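Local coordinates for uncharacterized protein (Pyrococcus horikoshii, PDB 2CYJ) that is of unknown function but belongs to the DUF498/DUF598 family and folds as a single small alpha/beta domain related to Mth938, at residues E59-L64 and K82-K87; V66-Y71 and V89-T94. One frame throughout, in Å; residues are numbered along the deposited sequence.

In the fold
Both contacts join strand 63-68 to the chain around strand 88-92, its parallel neighbour at the outer edge of the mixed sheet. Contact 1 (59-64 with 82-87) lies where the two strands begin, about 12 Å from the centre of the chain, and is made by side chains: a lysine reaching a backbone carbonyl, acidic residues about it and an apolar patch beside it. Contact 2 (66-71 with 89-94), about 16 Å away between centres, covers the strand ends, lies deeper and relies mainly on backbone hydrogen bonds, with a threonine closing the pairing. The two meet where Leu64 O and Ile90 N are 2.9 Å apart, probably hydrogen-bonded.

Contact 1. Residues E59-L64 and K82-K87; sequences EDFDVL and KLVEDK
Lys87 lays its aliphatic chain across the Phe61 ring, with CG 3.8 Å from CE1 and CE over one face. The two side chains cross at about a right angle. A bend at chi2 (-60°) turns the lysine chain over the Phe61 ring, after which it runs extended to the ammonium group. There NZ donates to Phe61 O at 2.7 Å, meeting the carbonyl nearly head-on, with a C=O...N angle of 175°. The same nitrogen lies nearly above the ring centre but 5.3 Å from it, so any cation-pi attraction is weak at most. A water accepts from Lys87 NZ at 3.0 Å and donates to Asp62 OD1, linking lysine and aspartate indirectly, while Asp60 OD1 adds a long salt bridge of 4.0 Å to NZ. These carboxylates probably help to hold the ammonium charge in place, although both are salt-bridged more strongly to Arg109.

Next to this polar group the contact is apolar. Val84 sends its two methyls to different partners: CG1 meets the edge of the Phe61 ring at CZ (3.9 Å), and CG2 touches Leu64 CD2 (4.0 Å). A type I turn, closed by Lys87 N bonding to Val84 O, carries Val84 and Lys87 at its two ends, and from both the CB atom points toward 59-64. The contact thus ties the approach to strand 63-68 to the turn between helix 78-83 and strand 88-92, with Leu111 of strand 110-115 packing against both Phe61 and Leu64.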
loop_
_atom_site.group_PDB
_atom_site.type_symbol
_atom_site.label_atom_id
_atom_site.label_comp_id
_atom_site.label_asym_id
_atom_site.label_seq_id
_atom_site.Cartn_x
_atom_site.Cartn_y
_atom_site.Cartn_z
ATOM N N GLU A 59 -0.223 11.320 7.506
ATOM C CA GLU A 59 0.319 12.448 6.763
ATOM C C GLU A 59 -0.676 12.768 5.657
ATOM O O GLU A 59 -1.378 11.878 5.163
ATOM C CB GLU A 59 1.665 12.095 6.122
ATOM C CG GLU A 59 2.743 11.714 7.112
ATOM C CD GLU A 59 4.049 11.329 6.429
ATOM O OE1 GLU A 59 4.971 10.877 7.140
ATOM O OE2 GLU A 59 4.148 11.478 5.191
ATOM N N ASP A 60 -0.737 14.039 5.275
ATOM C CA ASP A 60 -1.625 14.476 4.207
ATOM C C ASP A 60 -1.116 13.851 2.902
ATOM O O ASP A 60 0.094 13.697 2.705
ATOM C CB ASP A 60 -1.591 16.006 4.119
ATOM C CG ASP A 60 -2.711 16.575 3.273
ATOM O OD1 ASP A 60 -3.844 16.068 3.363
ATOM O OD2 ASP A 60 -2.465 17.548 2.533
ATOM N N PHE A 61 -2.033 13.477 2.019
ATOM C CA PHE A 61 -1.637 12.880 0.751
ATOM C C PHE A 61 -2.645 13.199 -0.343
ATOM O O PHE A 61 -3.797 13.547 -0.062
ATOM C CB PHE A 61 -1.456 11.354 0.902
ATOM C CG PHE A 61 -2.707 10.618 1.319
ATOM C CD1 PHE A 61 -3.507 9.982 0.374
ATOM C CD2 PHE A 61 -3.087 10.573 2.658
ATOM C CE1 PHE A 61 -4.673 9.307 0.755
ATOM C CE2 PHE A 61 -4.243 9.908 3.054
ATOM C CZ PHE A 61 -5.042 9.272 2.096
ATOM N N ASP A 62 -2.184 13.087 -1.584
ATOM C CA ASP A 62 -2.993 13.347 -2.771
ATOM C C ASP A 62 -3.426 12.048 -3.422
ATOM O O ASP A 62 -4.510 11.943 -3.999
ATOM C CB ASP A 62 -2.170 14.123 -3.808
ATOM C CG ASP A 62 -1.630 15.432 -3.273
ATOM O OD1 ASP A 62 -2.442 16.243 -2.777
ATOM O OD2 ASP A 62 -0.397 15.650 -3.357
ATOM N N VAL A 63 -2.558 11.053 -3.310
ATOM C CA VAL A 63 -2.761 9.773 -3.952
ATOM C C VAL A 63 -2.610 8.600 -3.008
ATOM O O VAL A 63 -1.668 8.576 -2.223
ATOM C CB VAL A 63 -1.689 9.576 -5.058
ATOM C CG1 VAL A 63 -1.855 8.214 -5.732
ATOM C CG2 VAL A 63 -1.760 10.701 -6.081
ATOM N N LEU A 64 -3.550 7.659 -3.066
ATOM C CA LEU A 64 -3.438 6.410 -2.310
ATOM C C LEU A 64 -3.131 5.374 -3.390
ATOM O O LEU A 64 -3.927 5.166 -4.317
ATOM C CB LEU A 64 -4.737 6.004 -1.595
ATOM C CG LEU A 64 -4.660 4.566 -1.033
ATOM C CD1 LEU A 64 -3.625 4.470 0.091
ATOM C CD2 LEU A 64 -6.025 4.128 -0.539
ATOM N N LYS A 82 -14.497 4.753 0.188
ATOM C CA LYS A 82 -15.293 5.911 0.589
ATOM C C LYS A 82 -14.466 6.851 1.472
ATOM O O LYS A 82 -14.564 8.076 1.373
ATOM C CB LYS A 82 -16.534 5.445 1.354
ATOM C CG LYS A 82 -17.495 6.560 1.749
ATOM C CD LYS A 82 -18.337 7.011 0.570
ATOM C CE LYS A 82 -19.369 8.042 1.003
ATOM N NZ LYS A 82 -20.247 8.454 -0.125
ATOM N N LEU A 83 -13.650 6.263 2.335
ATOM C CA LEU A 83 -12.807 7.017 3.250
ATOM C C LEU A 83 -11.860 7.959 2.499
ATOM O O LEU A 83 -11.541 9.044 2.988
ATOM C CB LEU A 83 -12.024 6.030 4.122
ATOM C CG LEU A 83 -11.344 6.508 5.401
ATOM C CD1 LEU A 83 -12.334 7.287 6.263
ATOM C CD2 LEU A 83 -10.817 5.290 6.153
ATOM N N VAL A 84 -11.429 7.552 1.306
ATOM C CA VAL A 84 -10.517 8.360 0.494
ATOM C C VAL A 84 -11.111 8.738 -0.864
ATOM O O VAL A 84 -10.393 8.895 -1.851
ATOM C CB VAL A 84 -9.179 7.612 0.273
ATOM C CG1 VAL A 84 -8.429 7.505 1.596
ATOM C CG2 VAL A 84 -9.437 6.228 -0.289
ATOM N N GLU A 85 -12.428 8.906 -0.899
ATOM C CA GLU A 85 -13.115 9.242 -2.134
ATOM C C GLU A 85 -12.693 10.601 -2.710
ATOM O O GLU A 85 -12.897 10.861 -3.893
ATOM C CB GLU A 85 -14.632 9.182 -1.909
ATOM C CG GLU A 85 -15.167 10.251 -0.985
ATOM C CD GLU A 85 -16.673 10.153 -0.786
ATOM O OE1 GLU A 85 -17.356 9.602 -1.673
ATOM O OE2 GLU A 85 -17.170 10.646 0.250
ATOM N N ASP A 86 -12.087 11.451 -1.887
ATOM C CA ASP A 86 -11.634 12.766 -2.346
ATOM C C ASP A 86 -10.193 12.733 -2.848
ATOM O O ASP A 86 -9.629 13.764 -3.212
ATOM C CB ASP A 86 -11.765 13.797 -1.215
ATOM C CG ASP A 86 -10.919 13.454 -0.002
ATOM O OD1 ASP A 86 -10.731 12.249 0.280
ATOM O OD2 ASP A 86 -10.456 14.387 0.686
ATOM N N LYS A 87 -9.604 11.542 -2.888
ATOM C CA LYS A 87 -8.223 11.382 -3.328
ATOM C C LYS A 87 -8.110 10.625 -4.652
ATOM O O LYS A 87 -9.084 10.049 -5.142
ATOM C CB LYS A 87 -7.434 10.619 -2.258
ATOM C CG LYS A 87 -7.492 11.219 -0.861
ATOM C CD LYS A 87 -6.938 12.633 -0.837
ATOM C CE LYS A 87 -6.782 13.149 0.587
ATOM N NZ LYS A 87 -6.253 14.539 0.604
HETATM O O HOH W 1 -4.991 15.962 -1.663
#

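Contact 2. Residues V66-Y71 and V89-T94; sequences VGTGIY and VIEKPT. With SO4 (sulfate ion), chain C.
Thr68 and Glu91 meet at about a right angle, the methyl CG2 of the threonine 4.0 Å from Glu91 CB. Val66 shares a face of the sheet with Glu91, its CB against Glu91 CG, and Glu91 OE2 is engaged by the backbone of Leu76. Lys92 projects from the other face; its chain, bent at chi2 (-64°), carries NZ to a sulfate ion, probably picked up from the crystallisation solution, where it makes weak hydrogen bonds to O1 and O4. With an alanine here in place of the lysine, the sulfate is likely to lose this cationic partner.

Between the two faces runs parallel strand pairing: Val66 N donates to Ile90 O (2.7 Å), Lys92 N to Val66 O, and Thr68 N to Lys92 O. Beyond it, past Pro93 at the N-cap of helix 94-104, Thr94 turns OG1 anti to its own carbonyl carbon (chi1 -64°), placing the hydroxyl to accept from Gly69 N at 2.9 Å. Thr94 N returns a bond to Gly69 O (2.8 Å), approaching from above the carbonyl plane. Gly67 leaves room for this hydroxyl, since a beta carbon there would clash with it. Reciprocal bonds between Gly69 and Thr94 therefore carry the pairing past the strand ends, and the Thr94 hydroxyl, gripped by the Gly69 N-H and also hydrogen-bonded to His115 O, is probably fixed in its rotation where the strand pair gives way to the helix.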
loop_
_atom_site.group_PDB
_atom_site.type_symbol
_atom_site.label_atom_id
_atom_site.label_comp_id
_atom_site.label_asym_id
_atom_site.label_seq_id
_atom_site.Cartn_x
_atom_site.Cartn_y
_atom_site.Cartn_z
ATOM N N VAL A 66 -2.226 1.431 -4.037
ATOM C CA VAL A 66 -2.243 0.111 -3.430
ATOM C C VAL A 66 -1.669 -0.950 -4.355
ATOM O O VAL A 66 -2.126 -1.098 -5.491
ATOM C CB VAL A 66 -3.688 -0.328 -3.040
ATOM C CG1 VAL A 66 -3.663 -1.681 -2.321
ATOM C CG2 VAL A 66 -4.340 0.729 -2.143
ATOM N N GLY A 67 -0.643 -1.646 -3.867
ATOM C CA GLY A 67 -0.038 -2.766 -4.579
ATOM C C GLY A 67 -0.891 -3.923 -4.070
ATOM O O GLY A 67 -0.781 -4.340 -2.908
ATOM N N THR A 68 -1.741 -4.442 -4.951
ATOM C CA THR A 68 -2.713 -5.470 -4.599
ATOM C C THR A 68 -2.229 -6.903 -4.535
ATOM O O THR A 68 -3.040 -7.832 -4.536
ATOM C CB THR A 68 -3.888 -5.383 -5.580
ATOM O OG1 THR A 68 -3.384 -5.535 -6.911
ATOM C CG2 THR A 68 -4.583 -4.020 -5.463
ATOM N N GLY A 69 -0.916 -7.074 -4.444
ATOM C CA GLY A 69 -0.336 -8.398 -4.418
ATOM C C GLY A 69 0.276 -8.654 -5.779
ATOM O O GLY A 69 -0.127 -8.053 -6.773
ATOM N N ILE A 70 1.265 -9.533 -5.831
ATOM C CA ILE A 70 1.898 -9.873 -7.096
ATOM C C ILE A 70 0.831 -10.339 -8.086
ATOM O O ILE A 70 0.922 -10.047 -9.277
ATOM C CB ILE A 70 2.937 -10.996 -6.889
ATOM C CG1 ILE A 70 4.105 -10.477 -6.044
ATOM C CG2 ILE A 70 3.410 -11.548 -8.237
ATOM C CD1 ILE A 70 4.949 -9.381 -6.708
ATOM N N TYR A 71 -0.188 -11.036 -7.586
ATOM C CA TYR A 71 -1.253 -11.546 -8.443
ATOM C C TYR A 71 -2.570 -10.771 -8.350
ATOM O O TYR A 71 -3.614 -11.227 -8.827
ATOM C CB TYR A 71 -1.460 -13.041 -8.166
ATOM C CG TYR A 71 -0.237 -13.863 -8.523
ATOM C CD1 TYR A 71 0.601 -14.387 -7.533
ATOM C CD2 TYR A 71 0.106 -14.087 -9.857
ATOM C CE1 TYR A 71 1.755 -15.110 -7.873
ATOM C CE2 TYR A 71 1.257 -14.811 -10.204
ATOM C CZ TYR A 71 2.070 -15.315 -9.209
ATOM O OH TYR A 71 3.198 -16.026 -9.546
ATOM N N VAL A 89 -7.049 7.487 -6.331
ATOM C CA VAL A 89 -6.822 6.138 -5.825
ATOM C C VAL A 89 -6.459 5.165 -6.932
ATOM O O VAL A 89 -7.195 4.991 -7.904
ATOM C CB VAL A 89 -8.066 5.636 -5.054
ATOM C CG1 VAL A 89 -7.854 4.206 -4.566
ATOM C CG2 VAL A 89 -8.340 6.568 -3.868
ATOM N N ILE A 90 -5.312 4.523 -6.760
ATOM C CA ILE A 90 -4.779 3.595 -7.740
ATOM C C ILE A 90 -4.585 2.215 -7.117
ATOM O O ILE A 90 -3.966 2.086 -6.057
ATOM C CB ILE A 90 -3.408 4.083 -8.224
ATOM C CG1 ILE A 90 -3.497 5.542 -8.676
ATOM C CG2 ILE A 90 -2.910 3.196 -9.376
ATOM C CD1 ILE A 90 -2.142 6.153 -8.993
ATOM N N GLU A 91 -5.114 1.189 -7.771
ATOM C CA GLU A 91 -4.966 -0.180 -7.290
ATOM C C GLU A 91 -4.442 -1.023 -8.441
ATOM O O GLU A 91 -5.145 -1.219 -9.434
ATOM C CB GLU A 91 -6.310 -0.733 -6.819
ATOM C CG GLU A 91 -6.899 -0.025 -5.618
ATOM C CD GLU A 91 -8.100 -0.762 -5.063
ATOM O OE1 GLU A 91 -9.227 -0.228 -5.152
ATOM O OE2 GLU A 91 -7.922 -1.884 -4.544
ATOM N N LYS A 92 -3.213 -1.515 -8.306
ATOM C CA LYS A 92 -2.585 -2.340 -9.339
ATOM C C LYS A 92 -1.757 -3.457 -8.730
ATOM O O LYS A 92 -1.296 -3.334 -7.595
ATOM C CB LYS A 92 -1.631 -1.506 -10.201
ATOM C CG LYS A 92 -2.284 -0.364 -10.964
ATOM C CD LYS A 92 -3.262 -0.884 -11.981
ATOM C CE LYS A 92 -4.086 0.259 -12.544
ATOM N NZ LYS A 92 -4.976 -0.212 -13.634
ATOM N N PRO A 93 -1.559 -4.564 -9.473
ATOM C CA PRO A 93 -0.748 -5.668 -8.950
ATOM C C PRO A 93 0.585 -5.049 -8.512
ATOM O O PRO A 93 1.072 -4.078 -9.100
ATOM C CB PRO A 93 -0.637 -6.608 -10.142
ATOM C CG PRO A 93 -2.000 -6.425 -10.807
ATOM C CD PRO A 93 -2.159 -4.918 -10.772
ATOM N N THR A 94 1.179 -5.642 -7.489
ATOM C CA THR A 94 2.353 -5.075 -6.877
ATOM C C THR A 94 3.564 -4.668 -7.678
ATOM O O THR A 94 4.100 -3.586 -7.433
ATOM C CB THR A 94 2.745 -5.944 -5.687
ATOM O OG1 THR A 94 1.686 -5.858 -4.732
ATOM C CG2 THR A 94 4.042 -5.463 -5.030
HETATM S S SO4 C . -3.009 0.323 -16.177
HETATM O O1 SO4 C . -2.933 1.263 -15.045
HETATM O O2 SO4 C . -2.268 0.894 -17.318
HETATM O O3 SO4 C . -2.428 -0.968 -15.768
HETATM O O4 SO4 C . -4.417 0.108 -16.558
#